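SusD superfamily protein (Parabacteroides distasonis, PDB 3OTN) probably binds nutrient glycans at the outer membrane, as SusD-family lipoproteins do in delivering carbohydrate for uptake. Local coordinates at residues W82-Y87 / P466-Q471; F133-K138 / A154-I159; A202-Q207 / R430-R435. All blocks are in the same frame, centred on the assembly; numbering follows the deposited sequence. Where two conformers were deposited one is given.

Contact 1 (W82-Y87 / P466-Q471). With ACT (acetate ion), chain E.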
loop_
_atom_site.group_PDB
_atom_site.type_symbol
_atom_site.label_atom_id
_atom_site.label_comp_id
_atom_site.label_asym_id
_atom_site.label_seq_id
_atom_site.Cartn_x
_atom_site.Cartn_y
_atom_site.Cartn_z
ATOM N N TRP A 82 10.711 8.107 -1.461
ATOM C CA TRP A 82 9.353 8.383 -1.066
ATOM C C TRP A 82 9.112 9.875 -0.945
ATOM O O TRP A 82 8.113 10.357 -1.459
ATOM C CB TRP A 82 8.963 7.691 0.234
ATOM C CG TRP A 82 8.532 6.278 0.094
ATOM C CD1 TRP A 82 9.286 5.159 0.310
ATOM C CD2 TRP A 82 7.228 5.822 -0.233
ATOM N NE1 TRP A 82 8.534 4.025 0.110
ATOM C CE2 TRP A 82 7.262 4.407 -0.230
ATOM C CE3 TRP A 82 6.038 6.463 -0.549
ATOM C CZ2 TRP A 82 6.132 3.627 -0.505
ATOM C CZ3 TRP A 82 4.913 5.684 -0.850
ATOM C CH2 TRP A 82 4.970 4.279 -0.794
ATOM N N TRP A 83 10.030 10.596 -0.300
ATOM C CA TRP A 83 9.875 12.051 -0.150
ATOM C C TRP A 83 9.931 12.796 -1.492
ATOM O O TRP A 83 9.064 13.563 -1.805
ATOM C CB TRP A 83 10.969 12.599 0.767
ATOM C CG TRP A 83 10.844 14.041 1.102
ATOM C CD1 TRP A 83 11.296 15.099 0.371
ATOM C CD2 TRP A 83 10.273 14.577 2.276
ATOM N NE1 TRP A 83 11.025 16.282 1.016
ATOM C CE2 TRP A 83 10.379 15.997 2.190
ATOM C CE3 TRP A 83 9.644 14.012 3.393
ATOM C CZ2 TRP A 83 9.898 16.844 3.192
ATOM C CZ3 TRP A 83 9.153 14.865 4.401
ATOM C CH2 TRP A 83 9.302 16.264 4.293
ATOM N N GLN A 84 10.977 12.562 -2.253
ATOM C CA GLN A 84 11.193 13.282 -3.510
ATOM C C GLN A 84 10.092 12.995 -4.532
ATOM O O GLN A 84 9.600 13.931 -5.176
ATOM C CB GLN A 84 12.556 12.942 -4.102
ATOM C CG GLN A 84 13.711 13.406 -3.266
ATOM C CD GLN A 84 15.078 12.979 -3.811
ATOM O OE1 GLN A 84 15.185 12.352 -4.871
ATOM N NE2 GLN A 84 16.130 13.341 -3.083
ATOM N N ASP A 85 9.670 11.737 -4.652
ATOM C CA ASP A 85 8.680 11.406 -5.694
ATOM C C ASP A 85 7.287 11.821 -5.314
ATOM O O ASP A 85 6.564 12.238 -6.186
ATOM C CB ASP A 85 8.621 9.917 -6.013
ATOM C CG ASP A 85 9.848 9.423 -6.767
ATOM O OD1 ASP A 85 10.742 10.222 -7.160
ATOM O OD2 ASP A 85 9.918 8.198 -6.920
ATOM N N CYS A 86 6.900 11.675 -4.036
ATOM C CA CYS A 86 5.624 12.223 -3.579
ATOM C C CYS A 86 5.575 13.725 -3.817
ATOM O O CYS A 86 4.589 14.241 -4.364
ATOM C CB CYS A 86 5.316 11.880 -2.109
ATOM S SG CYS A 86 4.805 10.128 -1.911
ATOM N N TYR A 87 6.635 14.437 -3.441
ATOM C CA TYR A 87 6.646 15.883 -3.667
ATOM C C TYR A 87 6.701 16.252 -5.153
ATOM O O TYR A 87 6.041 17.223 -5.549
ATOM C CB TYR A 87 7.700 16.633 -2.818
ATOM C CG TYR A 87 7.093 17.005 -1.478
ATOM C CD1 TYR A 87 6.080 17.940 -1.390
ATOM C CD2 TYR A 87 7.466 16.338 -0.325
ATOM C CE1 TYR A 87 5.485 18.236 -0.166
ATOM C CE2 TYR A 87 6.907 16.642 0.887
ATOM C CZ TYR A 87 5.902 17.574 0.965
ATOM O OH TYR A 87 5.331 17.814 2.206
ATOM N N PRO A 466 14.627 12.585 5.333
ATOM C CA PRO A 466 15.950 12.284 4.748
ATOM C C PRO A 466 16.989 13.357 4.956
ATOM O O PRO A 466 16.691 14.545 4.810
ATOM C CB PRO A 466 15.655 12.196 3.246
ATOM C CG PRO A 466 14.281 11.870 3.130
ATOM C CD PRO A 466 13.564 12.479 4.316
ATOM N N LEU A 467 18.210 12.928 5.248
ATOM C CA LEU A 467 19.309 13.815 5.455
ATOM C C LEU A 467 19.483 14.733 4.258
ATOM O O LEU A 467 19.682 15.911 4.456
ATOM C CB LEU A 467 20.616 13.051 5.688
ATOM C CG LEU A 467 21.850 13.922 5.986
ATOM C CD1 LEU A 467 21.609 14.843 7.177
ATOM C CD2 LEU A 467 23.099 13.024 6.214
ATOM N N SER A 468 19.385 14.210 3.026
ATOM C CA SER A 468 19.551 15.064 1.858
ATOM C C SER A 468 18.587 16.272 1.843
ATOM O O SER A 468 18.983 17.397 1.489
ATOM C CB SER A 468 19.378 14.260 0.552
ATOM O OG SER A 468 18.098 13.692 0.492
ATOM N N GLU A 469 17.333 16.022 2.198
ATOM C CA GLU A 469 16.302 17.065 2.253
ATOM C C GLU A 469 16.589 18.102 3.332
ATOM O O GLU A 469 16.470 19.299 3.075
ATOM C CB GLU A 469 14.943 16.441 2.485
ATOM C CG GLU A 469 14.477 15.557 1.326
ATOM C CD GLU A 469 14.300 16.330 0.004
ATOM O OE1 GLU A 469 13.935 17.544 0.013
ATOM O OE2 GLU A 469 14.510 15.711 -1.038
ATOM N N ARG A 470 17.049 17.639 4.496
ATOM C CA ARG A 470 17.378 18.533 5.621
ATOM C C ARG A 470 18.616 19.373 5.341
ATOM O O ARG A 470 18.669 20.531 5.736
ATOM C CB ARG A 470 17.559 17.748 6.925
ATOM C CG ARG A 470 16.356 16.890 7.251
ATOM C CD ARG A 470 15.820 17.128 8.637
ATOM N NE ARG A 470 16.790 16.836 9.679
ATOM C CZ ARG A 470 17.088 17.672 10.662
ATOM N NH1 ARG A 470 16.462 18.831 10.764
ATOM N NH2 ARG A 470 17.973 17.321 11.575
ATOM N N GLN A 471 19.619 18.798 4.652
ATOM C CA GLN A 471 20.823 19.588 4.285
ATOM C C GLN A 471 20.514 20.638 3.190
ATOM O O GLN A 471 21.091 21.739 3.199
ATOM C CB GLN A 471 22.010 18.681 3.923
ATOM C CG GLN A 471 22.456 17.821 5.158
ATOM C CD GLN A 471 23.713 17.019 4.928
ATOM O OE1 GLN A 471 24.009 16.602 3.811
ATOM N NE2 GLN A 471 24.477 16.819 5.989
HETATM C C ACT E . 9.801 19.501 -0.006
HETATM O O ACT E . 10.618 19.226 0.911
HETATM O OXT ACT E . 10.170 19.523 -1.224
HETATM C CH3 ACT E . 8.397 19.793 0.342
#
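Trp-83 carries its indole with CG anti to the backbone N (chi1 -174°), which swings the ring off helix 79-100 toward Glu-469, while the glutamate folds back at chi2 and lays its bent chain over that ring. CG of Glu-469 lies over one face of the indole, 3.7 Å from the centroid of the five-membered ring, in a CH-pi contact. The carboxylate is tilted 32° from the ring plane, and its carbon CD comes to 3.3 Å from CD1 of Trp-83. A flexible acidic chain suits this place because its methylenes can cover an aromatic face while its charged end reaches the rim. On the opposite face of the indole sits CE2 of Tyr-87, one helical turn further on.

The pyrrole edge is used differently. NE1 of Trp-83 donates to acetate O at 3.0 Å, a bent bond with an N-H...O angle of 139° and the acceptor in the ring plane. The acetate methyl CH3 lies over the centre of the Tyr-87 ring. Beside the indole, Pro-466 at the N-cap of helix 467-472 brings its CG to 4.1 Å from CB of Trp-83, a rigid apolar neighbour needing no polar partner.

Gln-84 reaches across with an extended chain, its CG 3.3 Å from OE2 of Glu-469 and its amide plane steeply turned against the carboxylate. Ser-468 OG is hydrogen-bonded to Glu-80, which ties the start of the C-terminal helix to helix 79-100.

Tryptophan thus serves both as an apolar slab and as an N-H donor. The acetate is probably from the crystallisation liquor; Glu-469 OE1 is 3.8 Å from acetate O, so the two negative charges probably disfavour each other, and the N-H bond may offset part of that cost.

Contact 2 (F133-K138 / A154-I159)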
loop_
_atom_site.group_PDB
_atom_site.type_symbol
_atom_site.label_atom_id
_atom_site.label_comp_id
_atom_site.label_asym_id
_atom_site.label_seq_id
_atom_site.Cartn_x
_atom_site.Cartn_y
_atom_site.Cartn_z
ATOM N N PHE A 133 6.015 10.126 7.385
ATOM C CA PHE A 133 6.903 11.134 7.951
ATOM C C PHE A 133 6.303 12.057 8.966
ATOM O O PHE A 133 7.048 12.819 9.583
ATOM C CB PHE A 133 7.446 12.032 6.810
ATOM C CG PHE A 133 8.212 11.276 5.753
ATOM C CD1 PHE A 133 9.506 10.831 6.001
ATOM C CD2 PHE A 133 7.667 11.070 4.499
ATOM C CE1 PHE A 133 10.228 10.148 5.042
ATOM C CE2 PHE A 133 8.378 10.389 3.520
ATOM C CZ PHE A 133 9.659 9.928 3.785
ATOM N N GLY A 134 4.974 12.069 9.110
ATOM C CA GLY A 134 4.333 12.932 10.087
ATOM C C GLY A 134 4.147 14.319 9.504
ATOM O O GLY A 134 3.624 14.448 8.408
ATOM N N ASP A 135 4.545 15.351 10.239
ATOM C CA ASP A 135 4.445 16.724 9.757
ATOM C C ASP A 135 5.260 16.858 8.458
ATOM O O ASP A 135 6.366 16.379 8.401
ATOM C CB ASP A 135 5.020 17.698 10.798
ATOM C CG ASP A 135 4.172 17.820 12.066
ATOM O OD1 ASP A 135 3.144 17.146 12.219
ATOM O OD2 ASP A 135 4.574 18.611 12.944
ATOM N N VAL A 136 4.702 17.499 7.453
ATOM C CA VAL A 136 5.379 17.719 6.163
ATOM C C VAL A 136 4.981 19.070 5.611
ATOM O O VAL A 136 3.949 19.640 6.051
ATOM C CB VAL A 136 5.054 16.619 5.151
ATOM C CG1 VAL A 136 5.591 15.284 5.643
ATOM C CG2 VAL A 136 3.543 16.554 4.861
ATOM N N PRO A 137 5.800 19.635 4.694
ATOM C CA PRO A 137 5.431 20.914 4.076
ATOM C C PRO A 137 4.070 20.911 3.391
ATOM O O PRO A 137 3.731 19.978 2.690
ATOM C CB PRO A 137 6.553 21.143 3.058
ATOM C CG PRO A 137 7.731 20.459 3.674
ATOM C CD PRO A 137 7.184 19.259 4.333
ATOM N N LYS A 138 3.325 21.974 3.634
ATOM C CA LYS A 138 1.986 22.183 3.145
ATOM C C LYS A 138 2.072 23.045 1.883
ATOM O O LYS A 138 2.138 24.259 1.976
ATOM C CB LYS A 138 1.184 22.888 4.236
ATOM C CG LYS A 138 -0.285 23.150 3.911
ATOM C CD LYS A 138 -1.046 23.602 5.167
ATOM C CE LYS A 138 -0.674 24.953 5.610
ATOM N NZ LYS A 138 -1.536 25.396 6.757
ATOM N N ALA A 154 4.514 21.365 8.223
ATOM C CA ALA A 154 3.275 21.841 8.828
ATOM C C ALA A 154 2.675 20.676 9.639
ATOM O O ALA A 154 2.958 19.488 9.342
ATOM C CB ALA A 154 2.308 22.310 7.732
ATOM N N PRO A 155 1.814 20.984 10.621
ATOM C CA PRO A 155 1.236 19.870 11.401
ATOM C C PRO A 155 0.464 18.867 10.555
ATOM O O PRO A 155 -0.210 19.267 9.612
ATOM C CB PRO A 155 0.296 20.574 12.378
ATOM C CG PRO A 155 0.909 21.939 12.578
ATOM C CD PRO A 155 1.516 22.302 11.236
ATOM N N VAL A 156 0.550 17.587 10.904
ATOM C CA VAL A 156 -0.241 16.557 10.255
ATOM C C VAL A 156 -1.714 16.977 10.148
ATOM O O VAL A 156 -2.303 16.925 9.062
ATOM C CB VAL A 156 -0.126 15.163 10.986
ATOM C CG1 VAL A 156 -1.188 14.176 10.469
ATOM C CG2 VAL A 156 1.256 14.549 10.798
ATOM N N LYS A 157 -2.304 17.442 11.246
ATOM C CA LYS A 157 -3.726 17.831 11.235
ATOM C C LYS A 157 -4.078 18.860 10.152
ATOM O O LYS A 157 -5.117 18.733 9.489
ATOM C CB LYS A 157 -4.196 18.319 12.614
ATOM C CG LYS A 157 -5.737 18.393 12.719
ATOM C CD LYS A 157 -6.182 18.682 14.168
ATOM C CE LYS A 157 -7.716 18.541 14.353
ATOM N NZ LYS A 157 -8.446 19.497 13.501
ATOM N N GLU A 158 -3.197 19.829 9.936
ATOM C CA GLU A 158 -3.385 20.804 8.871
ATOM C C GLU A 158 -3.346 20.180 7.464
ATOM O O GLU A 158 -4.114 20.587 6.592
ATOM C CB GLU A 158 -2.371 21.967 8.973
ATOM C CG GLU A 158 -2.501 22.887 10.218
ATOM C CD GLU A 158 -1.434 24.009 10.245
ATOM O OE1 GLU A 158 -0.824 24.273 9.187
ATOM O OE2 GLU A 158 -1.205 24.631 11.311
ATOM N N ILE A 159 -2.459 19.216 7.238
ATOM C CA ILE A 159 -2.360 18.565 5.939
ATOM C C ILE A 159 -3.687 17.834 5.664
ATOM O O ILE A 159 -4.260 17.965 4.584
ATOM C CB ILE A 159 -1.191 17.550 5.845
ATOM C CG1 ILE A 159 0.191 18.195 6.089
ATOM C CG2 ILE A 159 -1.238 16.800 4.525
ATOM C CD1 ILE A 159 0.486 19.458 5.249
#
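Asp-135 meets Val-156 just after Gly-134, the residue of positive phi, readily adopted without a side chain, that follows helix 108-133. CG of Asp-135 stands beside the backbone N (chi1 -69°), a setting from which OD1 accepts a hydrogen bond from Val-156 N at 2.9 Å. The donor comes from above the carboxylate plane, and a short acidic side chain suits an amide in the first turn of a helix. Val-136 forms a single antiparallel, hydrogen-bonded bridge with Ala-154: Ala-154 N gives a nearly straight bond to Val-136 O (2.8 Å), whereas the return bond from Val-136 N to Ala-154 O is weak. The side chains of Val-136 and Ile-159 cross at about a right angle, with Val-136 CG2 meeting Ile-159 CG1 at 3.9 Å. Lys-138 lays CB against Ala-154 CB and Ile-159 CD1, then bends at chi3 (70°) to bring NZ within 2.8 Å of Glu-158 OE1 in a salt bridge; NZ is shared with Glu-162, one turn on, its stronger partner. Val-136 also packs on Trp-83 and Tyr-87 of helix 79-100 and Ile-159 on Tyr-126 and Val-130, so the bridge sits where helices 79-100, 108-133 and 156-172 converge.

Contact 3 (A202-Q207 / R430-R435). With ACT (acetate ion), chain I.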
loop_
_atom_site.group_PDB
_atom_site.type_symbol
_atom_site.label_atom_id
_atom_site.label_comp_id
_atom_site.label_asym_id
_atom_site.label_seq_id
_atom_site.Cartn_x
_atom_site.Cartn_y
_atom_site.Cartn_z
ATOM N N ALA A 202 -9.389 9.074 12.678
ATOM C CA ALA A 202 -9.968 8.637 13.946
ATOM C C ALA A 202 -8.958 7.902 14.832
ATOM O O ALA A 202 -9.092 7.907 16.055
ATOM C CB ALA A 202 -11.196 7.755 13.722
ATOM N N GLY A 203 -7.971 7.266 14.213
ATOM C CA GLY A 203 -6.897 6.573 14.923
ATOM C C GLY A 203 -5.729 7.491 15.202
ATOM O O GLY A 203 -5.854 8.721 15.161
ATOM N N TYR A 204 -4.582 6.899 15.462
ATOM C CA TYR A 204 -3.379 7.679 15.780
ATOM C C TYR A 204 -2.663 8.153 14.511
ATOM O O TYR A 204 -2.681 7.446 13.496
ATOM C CB TYR A 204 -2.429 6.866 16.640
ATOM C CG TYR A 204 -2.925 6.550 18.049
ATOM C CD1 TYR A 204 -2.821 7.490 19.098
ATOM C CD2 TYR A 204 -3.422 5.278 18.358
ATOM C CE1 TYR A 204 -3.226 7.164 20.403
ATOM C CE2 TYR A 204 -3.845 4.956 19.642
ATOM C CZ TYR A 204 -3.757 5.889 20.649
ATOM O OH TYR A 204 -4.172 5.510 21.893
ATOM N N PRO A 205 -1.981 9.316 14.577
ATOM C CA PRO A 205 -1.804 10.177 15.765
ATOM C C PRO A 205 -2.957 11.140 16.113
ATOM O O PRO A 205 -2.989 11.648 17.245
ATOM C CB PRO A 205 -0.561 11.011 15.403
ATOM C CG PRO A 205 -0.653 11.155 13.925
ATOM C CD PRO A 205 -1.193 9.824 13.434
ATOM N N LEU A 206 -3.865 11.430 15.182
ATOM C CA LEU A 206 -4.785 12.570 15.378
ATOM C C LEU A 206 -5.920 12.342 16.403
ATOM O O LEU A 206 -6.337 13.278 17.062
ATOM C CB LEU A 206 -5.366 13.064 14.051
ATOM C CG LEU A 206 -4.376 13.644 13.048
ATOM C CD1 LEU A 206 -5.178 14.122 11.826
ATOM C CD2 LEU A 206 -3.512 14.762 13.653
ATOM N N GLN A 207 -6.412 11.115 16.495
ATOM C CA GLN A 207 -7.510 10.734 17.387
ATOM C C GLN A 207 -8.658 11.702 17.277
ATOM O O GLN A 207 -9.072 12.295 18.261
ATOM C CB GLN A 207 -7.023 10.640 18.822
ATOM C CG GLN A 207 -5.968 9.581 19.003
ATOM C CD GLN A 207 -5.628 9.399 20.473
ATOM O OE1 GLN A 207 -4.859 10.173 21.050
ATOM N NE2 GLN A 207 -6.196 8.363 21.078
ATOM N N ARG A 430 -1.865 3.447 13.060
ATOM C CA ARG A 430 -3.144 4.060 13.414
ATOM C C ARG A 430 -3.824 3.427 14.629
ATOM O O ARG A 430 -4.582 4.114 15.310
ATOM C CB ARG A 430 -4.097 4.174 12.199
ATOM C CG ARG A 430 -4.651 2.895 11.702
ATOM C CD ARG A 430 -5.514 3.123 10.456
ATOM N NE ARG A 430 -5.839 1.826 9.896
ATOM C CZ ARG A 430 -6.707 0.969 10.444
ATOM N NH1 ARG A 430 -7.412 1.287 11.545
ATOM N NH2 ARG A 430 -6.880 -0.208 9.885
ATOM N N THR A 431 -3.522 2.160 14.925
ATOM C CA THR A 431 -4.034 1.506 16.123
ATOM C C THR A 431 -3.029 1.580 17.283
ATOM O O THR A 431 -3.424 1.447 18.427
ATOM C CB THR A 431 -4.364 0.019 15.865
ATOM O OG1 THR A 431 -3.180 -0.717 15.503
ATOM C CG2 THR A 431 -5.381 -0.120 14.763
ATOM N N ARG A 432 -1.739 1.778 16.981
ATOM C CA ARG A 432 -0.616 1.610 17.945
ATOM C C ARG A 432 -0.692 0.249 18.651
ATOM O O ARG A 432 -0.422 0.141 19.843
ATOM C CB ARG A 432 -0.509 2.787 18.929
ATOM C CG ARG A 432 0.011 4.031 18.195
ATOM C CD ARG A 432 0.274 5.195 19.067
ATOM N NE ARG A 432 0.556 6.375 18.241
ATOM C CZ ARG A 432 0.693 7.604 18.731
ATOM N NH1 ARG A 432 0.584 7.815 20.031
ATOM N NH2 ARG A 432 0.924 8.636 17.928
ATOM N N LYS A 433 -1.051 -0.768 17.865
ATOM C CA LYS A 433 -1.096 -2.156 18.301
ATOM C C LYS A 433 -0.354 -3.016 17.288
ATOM O O LYS A 433 -0.451 -2.796 16.086
ATOM C CB LYS A 433 -2.540 -2.666 18.447
ATOM C CG LYS A 433 -3.400 -1.909 19.464
ATOM C CD LYS A 433 -3.168 -2.357 20.880
ATOM C CE LYS A 433 -4.131 -1.651 21.835
ATOM N NZ LYS A 433 -3.730 -2.008 23.215
ATOM N N ILE A 434 0.369 -4.011 17.789
ATOM C CA ILE A 434 1.072 -4.992 16.960
ATOM C C ILE A 434 0.576 -6.406 17.341
ATOM O O ILE A 434 0.569 -6.790 18.534
ATOM C CB ILE A 434 2.574 -4.895 17.212
ATOM C CG1 ILE A 434 3.127 -3.628 16.530
ATOM C CG2 ILE A 434 3.313 -6.145 16.721
ATOM C CD1 ILE A 434 4.613 -3.363 16.846
ATOM N N ARG A 435 0.165 -7.174 16.333
ATOM C CA ARG A 435 -0.246 -8.546 16.575
ATOM C C ARG A 435 0.987 -9.412 16.899
ATOM O O ARG A 435 1.915 -9.494 16.113
ATOM C CB ARG A 435 -0.975 -9.123 15.356
ATOM C CG ARG A 435 -1.709 -10.406 15.657
ATOM C CD ARG A 435 -2.304 -11.036 14.398
ATOM N NE ARG A 435 -3.277 -12.052 14.764
ATOM C CZ ARG A 435 -2.996 -13.306 15.101
ATOM N NH1 ARG A 435 -1.736 -13.775 15.122
ATOM N NH2 ARG A 435 -3.994 -14.112 15.420
HETATM C C ACT I . -2.119 -17.415 16.812
HETATM O O ACT I . -2.079 -16.629 15.831
HETATM O OXT ACT I . -1.011 -17.716 17.277
HETATM C CH3 ACT I . -3.373 -17.972 17.426
#
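Arg-430, near the end of helix 424-431, offers its carbonyl O to Tyr-204 N in a straight (174°) hydrogen bond of 2.8 Å. The same oxygen receives a CA-H...O contact from Gly-203, where the lack of a side chain lets the backbone come close, and the CA of Arg-430 returns one to Tyr-204 O (3.4 Å). The guanidinium of Arg-430 leads away to salt bridges with Glu-369 and Asp-427. Thr-431 places its carbonyl O at the edge of the Tyr-204 ring, 3.7 Å from CE2; OG1 of Thr-431 is hydrogen-bonded to Asp-427 O and also accepts from Lys-433 N, an ST turn before strand 433-435.

Arg-432 has positive phi and carries most of the side-chain contact. From CG, beside the backbone N (chi1 -72°), the chain runs extended to NE and passes over one face of Tyr-204, with CD 3.8 Å from the ring centroid in a CH-pi contact. The guanidinium is almost parallel to the ring (13° between planes) but displaced: CD1 of Tyr-204 lies over one face of it, and NE of Arg-432 is 3.4 Å from CB of Tyr-204. NH2 of Arg-432 extends to Pro-205 CB (3.8 Å), after a cis peptide bond.

Farther along, Arg-435 meets an acetate, probably from the crystallisation liquor, with NH1 and NH2 both donating to its O, while NE is paired with Asp-412.

Arginine suits position 432 because its methylenes and flat cation can both lie against an aromatic side chain. A single, nearly straight backbone bond joins loop to helix end; the positive charge near the ring probably adds electrostatic attraction.

In the fold
From the N terminus, helix 79-100 opens the longest loop, which closes only at 466-471, near the C terminus, in contact 1. Both other contacts fall within that span. Contact 2 closes first, a short loop of 15 residues between helices 108-133 and 156-172; contact 3 follows in series, joining the turn after helix 187-202 to the end of helix 424-431 and strand 433-435. Contacts 1 and 2 touch directly: Tyr-87 OH lies 2.7 Å from Pro-137 O, a probable hydrogen bond. Contacts 2 and 3 meet more lightly through Leu-206 packing on Val-156 and Lys-157. Contacts 1 and 3 remain about 14 Å apart at their nearest atoms; contact 1 ties helix 79-100, and contact 3 the loop after helix 187-202, to C-terminal chain.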